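PDB 1YSJ: N-acetylcysteine deacetylase from Bacillus subtilis, which probably removes the acetyl group from N-acetylcysteine with two bound divalent metal ions, releasing cysteine for growth on S-(2-succino)cysteine. Local coordinates for residues R38-L47 with L109-H120. The protein carries 1 engineered substitution. Sequence-based numbering, arbitrary orientation.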
loop_
_atom_site.group_PDB
_atom_site.type_symbol
_atom_site.label_atom_id
_atom_site.label_comp_id
_atom_site.label_asym_id
_atom_site.label_seq_id
_atom_site.Cartn_x
_atom_site.Cartn_y
_atom_site.Cartn_z
ATOM N N ARG A 38 -32.766 29.779 -0.035
ATOM C CA ARG A 38 -31.414 29.351 -0.389
ATOM C C ARG A 38 -30.445 29.556 0.775
ATOM O O ARG A 38 -29.655 28.667 1.098
ATOM C CB ARG A 38 -30.910 30.111 -1.626
ATOM C CG ARG A 38 -29.535 29.671 -2.138
ATOM C CD ARG A 38 -28.395 30.484 -1.524
ATOM N NE ARG A 38 -27.085 29.896 -1.803
ATOM C CZ ARG A 38 -25.971 30.595 -2.021
ATOM N NH1 ARG A 38 -24.831 29.964 -2.270
ATOM N NH2 ARG A 38 -25.994 31.920 -2.007
ATOM N N ARG A 39 -30.515 30.730 1.393
ATOM C CA ARG A 39 -29.578 31.110 2.446
ATOM C C ARG A 39 -29.834 30.396 3.764
ATOM O O ARG A 39 -28.890 30.089 4.489
ATOM C CB ARG A 39 -29.582 32.613 2.648
ATOM C CG ARG A 39 -29.024 33.363 1.472
ATOM C CD ARG A 39 -28.993 34.832 1.770
ATOM N NE ARG A 39 -28.527 35.591 0.616
ATOM C CZ ARG A 39 -28.176 36.870 0.662
ATOM N NH1 ARG A 39 -28.229 37.532 1.811
ATOM N NH2 ARG A 39 -27.766 37.481 -0.443
ATOM N N ASP A 40 -31.102 30.130 4.064
ATOM C CA ASP A 40 -31.465 29.343 5.239
ATOM C C ASP A 40 -30.878 27.933 5.166
ATOM O O ASP A 40 -30.382 27.412 6.166
ATOM C CB ASP A 40 -32.984 29.279 5.406
ATOM C CG ASP A 40 -33.408 28.448 6.614
ATOM O OD1 ASP A 40 -32.663 28.397 7.616
ATOM O OD2 ASP A 40 -34.498 27.845 6.558
ATOM N N LEU A 41 -30.936 27.327 3.982
ATOM C CA LEU A 41 -30.357 26.009 3.755
ATOM C C LEU A 41 -28.826 26.025 3.777
ATOM O O LEU A 41 -28.205 25.163 4.396
ATOM C CB LEU A 41 -30.864 25.419 2.438
ATOM C CG LEU A 41 -32.383 25.274 2.260
ATOM C CD1 LEU A 41 -32.664 24.639 0.922
ATOM C CD2 LEU A 41 -33.054 24.484 3.395
ATOM N N HIS A 42 -28.235 27.013 3.104
ATOM C CA HIS A 42 -26.782 27.195 3.039
ATOM C C HIS A 42 -26.186 27.411 4.431
ATOM O O HIS A 42 -25.095 26.926 4.739
ATOM C CB HIS A 42 -26.452 28.388 2.132
ATOM C CG HIS A 42 -24.989 28.568 1.867
ATOM N ND1 HIS A 42 -24.347 27.974 0.802
ATOM C CD2 HIS A 42 -24.044 29.284 2.525
ATOM C CE1 HIS A 42 -23.068 28.306 0.819
ATOM N NE2 HIS A 42 -22.859 29.101 1.855
ATOM N N GLU A 43 -26.924 28.142 5.260
ATOM C CA GLU A 43 -26.539 28.443 6.630
ATOM C C GLU A 43 -26.644 27.229 7.548
ATOM O O GLU A 43 -25.886 27.111 8.510
ATOM C CB GLU A 43 -27.445 29.548 7.157
ATOM C CG GLU A 43 -26.905 30.321 8.328
ATOM C CD GLU A 43 -27.720 31.568 8.597
ATOM O OE1 GLU A 43 -27.614 32.107 9.718
ATOM O OE2 GLU A 43 -28.466 32.005 7.686
ATOM N N HIS A 44 -27.595 26.344 7.257
ATOM C CA HIS A 44 -27.819 25.142 8.053
ATOM C C HIS A 44 -27.706 23.876 7.186
ATOM O O HIS A 44 -28.701 23.181 6.954
ATOM C CB HIS A 44 -29.181 25.211 8.750
ATOM C CG HIS A 44 -29.384 26.459 9.555
ATOM N ND1 HIS A 44 -28.691 26.716 10.720
ATOM C CD2 HIS A 44 -30.200 27.522 9.360
ATOM C CE1 HIS A 44 -29.073 27.882 11.208
ATOM N NE2 HIS A 44 -29.989 28.390 10.403
ATOM N N PRO A 45 -26.485 23.569 6.705
ATOM C CA PRO A 45 -26.335 22.435 5.807
ATOM C C PRO A 45 -26.342 21.098 6.547
ATOM O O PRO A 45 -25.916 21.024 7.701
ATOM C CB PRO A 45 -24.969 22.687 5.164
ATOM C CG PRO A 45 -24.210 23.412 6.179
ATOM C CD PRO A 45 -25.192 24.235 6.964
ATOM N N GLU A 46 -26.822 20.058 5.874
ATOM C CA GLU A 46 -26.858 18.718 6.447
ATOM C C GLU A 46 -26.229 17.705 5.492
ATOM O O GLU A 46 -26.282 17.869 4.274
ATOM C CB GLU A 46 -28.304 18.325 6.810
ATOM C CG GLU A 46 -28.902 19.137 7.975
ATOM C CD GLU A 46 -30.400 18.921 8.163
ATOM O OE1 GLU A 46 -31.158 19.202 7.211
ATOM O OE2 GLU A 46 -30.824 18.489 9.265
ATOM N N LEU A 47 -25.632 16.661 6.057
ATOM C CA LEU A 47 -24.960 15.619 5.271
ATOM C C LEU A 47 -25.944 14.592 4.698
ATOM O O LEU A 47 -27.089 14.532 5.130
ATOM C CB LEU A 47 -23.868 14.938 6.112
ATOM C CG LEU A 47 -22.758 15.868 6.629
ATOM C CD1 LEU A 47 -21.849 15.189 7.638
ATOM C CD2 LEU A 47 -21.937 16.414 5.475
ATOM N N LEU A 109 -19.054 34.546 3.996
ATOM C CA LEU A 109 -20.344 35.149 3.661
ATOM C C LEU A 109 -21.167 35.319 4.937
ATOM O O LEU A 109 -20.968 34.571 5.896
ATOM C CB LEU A 109 -21.104 34.268 2.664
ATOM C CG LEU A 109 -20.625 34.227 1.210
ATOM C CD1 LEU A 109 -21.213 33.016 0.487
ATOM C CD2 LEU A 109 -20.954 35.521 0.467
ATOM N N PRO A 110 -22.101 36.294 4.956
ATOM C CA PRO A 110 -22.888 36.532 6.170
ATOM C C PRO A 110 -23.791 35.347 6.511
ATOM O O PRO A 110 -24.167 35.171 7.667
ATOM C CB PRO A 110 -23.740 37.756 5.808
ATOM C CG PRO A 110 -23.073 38.365 4.619
ATOM C CD PRO A 110 -22.494 37.212 3.872
ATOM N N PHE A 111 -24.120 34.548 5.497
ATOM C CA PHE A 111 -25.015 33.404 5.636
ATOM C C PHE A 111 -24.264 32.078 5.487
ATOM O O PHE A 111 -24.858 31.053 5.139
ATOM C CB PHE A 111 -26.154 33.500 4.614
ATOM C CG PHE A 111 -25.684 33.655 3.191
ATOM C CD1 PHE A 111 -25.448 32.535 2.395
ATOM C CD2 PHE A 111 -25.481 34.919 2.644
ATOM C CE1 PHE A 111 -25.011 32.675 1.079
ATOM C CE2 PHE A 111 -25.047 35.068 1.331
ATOM C CZ PHE A 111 -24.813 33.943 0.546
ATOM N N ALA A 112 -22.959 32.105 5.754
ATOM C CA ALA A 112 -22.125 30.908 5.681
ATOM C C ALA A 112 -22.571 29.872 6.706
ATOM O O ALA A 112 -23.143 30.219 7.745
ATOM C CB ALA A 112 -20.663 31.265 5.892
ATOM N N SER A 113 -22.311 28.600 6.405
ATOM C CA SER A 113 -22.657 27.502 7.302
ATOM C C SER A 113 -22.344 27.841 8.752
ATOM O O SER A 113 -21.228 28.263 9.080
ATOM C CB SER A 113 -21.916 26.228 6.902
ATOM O OG SER A 113 -22.053 25.228 7.894
ATOM N N LYS A 114 -23.346 27.663 9.606
ATOM C CA LYS A 114 -23.178 27.800 11.047
ATOM C C LYS A 114 -22.776 26.456 11.662
ATOM O O LYS A 114 -22.568 26.354 12.873
ATOM C CB LYS A 114 -24.456 28.356 11.686
ATOM C CG LYS A 114 -24.718 29.812 11.323
ATOM C CD LYS A 114 -25.910 30.397 12.073
ATOM C CE LYS A 114 -25.669 31.866 12.441
ATOM N NZ LYS A 114 -25.537 32.778 11.261
ATOM N N VAL A 115 -22.663 25.441 10.808
ATOM C CA VAL A 115 -22.177 24.121 11.194
ATOM C C VAL A 115 -20.750 23.921 10.667
ATOM O O VAL A 115 -20.547 23.659 9.478
ATOM C CB VAL A 115 -23.096 22.998 10.642
ATOM C CG1 VAL A 115 -22.667 21.628 11.182
ATOM C CG2 VAL A 115 -24.572 23.290 10.958
ATOM N N ASP A 116 -19.767 24.053 11.557
ATOM C CA ASP A 116 -18.353 23.901 11.206
ATOM C C ASP A 116 -18.038 22.510 10.652
ATOM O O ASP A 116 -18.388 21.495 11.255
ATOM C CB ASP A 116 -17.461 24.195 12.419
ATOM C CG ASP A 116 -17.489 25.668 12.843
ATOM O OD1 ASP A 116 -16.979 25.963 13.944
ATOM O OD2 ASP A 116 -18.007 26.531 12.093
ATOM N N GLY A 117 -17.380 22.475 9.496
ATOM C CA GLY A 117 -17.012 21.220 8.859
ATOM C C GLY A 117 -18.059 20.703 7.887
ATOM O O GLY A 117 -17.839 19.694 7.226
ATOM N N THR A 118 -19.199 21.391 7.813
ATOM C CA THR A 118 -20.244 21.077 6.842
ATOM C C THR A 118 -20.544 22.308 5.983
ATOM O O THR A 118 -20.576 23.434 6.484
ATOM C CB THR A 118 -21.527 20.543 7.526
ATOM O OG1 THR A 118 -21.187 19.437 8.370
ATOM C CG2 THR A 118 -22.550 20.057 6.495
HETATM N N MSE A 119 -20.742 22.085 4.685
HETATM C CA MSE A 119 -20.995 23.169 3.740
HETATM C C MSE A 119 -21.705 22.696 2.483
HETATM O O MSE A 119 -21.405 21.625 1.957
HETATM C CB MSE A 119 -19.690 23.867 3.346
HETATM C CG MSE A 119 -19.817 24.778 2.134
HETATM SE SE MSE A 119 -18.138 25.483 1.446
HETATM C CE MSE A 119 -16.983 24.044 1.936
ATOM N N HIS A 120 -22.631 23.522 2.002
ATOM C CA HIS A 120 -23.227 23.352 0.686
ATOM C C HIS A 120 -22.260 23.835 -0.397
ATOM O O HIS A 120 -22.475 24.877 -1.021
ATOM C CB HIS A 120 -24.567 24.100 0.607
ATOM C CG HIS A 120 -25.745 23.268 1.008
ATOM N ND1 HIS A 120 -26.153 22.163 0.291
ATOM C CD2 HIS A 120 -26.607 23.382 2.045
ATOM C CE1 HIS A 120 -27.210 21.626 0.875
ATOM N NE2 HIS A 120 -27.504 22.346 1.943
HETATM O O HOH W 1 -24.171 27.080 -2.290
HETATM O O HOH W 2 -23.020 25.973 3.549
HETATM O O HOH W 3 -28.751 20.177 3.588
#
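F111 lies between R39 on one face of its ring and L109 on the other. The R39 chain, extended from CG to NE, runs across that face: CG sits 3.8 Å from the ring centroid in a CH-pi contact, and the guanidinium follows nearly flat, its plane 16° from the ring's. R38 NH2 approaches more steeply, 3.3 Å from F111 CE1; E382 forms salt bridges with both arginines, and D125 with R38 NE. F111 turns an edge toward the face of H42 in an offset edge-to-face pair with planes 67° apart. With CG anti to the backbone N (chi1 -173°), the H42 side chain stands out across the helix axis and brings its CD2 edge up to F111 O, one ring face under a water that links H42 O to H120 N. The same D125 binds ND1 and E105 NE2, fixing the ring's rotation.

This is the metal-bearing domain of an M20 peptidase: the end of helix 28-43 packs against the loop that leads from strand 91-97 to nickel ligands C122 and H124. H120, two residues ahead of C122, brings its ring edge to L41 O and shares a water with E46 N.

Where the helix ends, K114 N donates an almost straight 2.8 Å bond to E43 O. The two side chains run together, and K114 NZ meets E43 OE1 at 2.7 Å in a salt bridge, on the anti side and out of the carboxylate plane. Beyond them P45 fits into the curve of the loop, its CG 3.3 Å from S113 OG and 3.8 Å from T118 CG2.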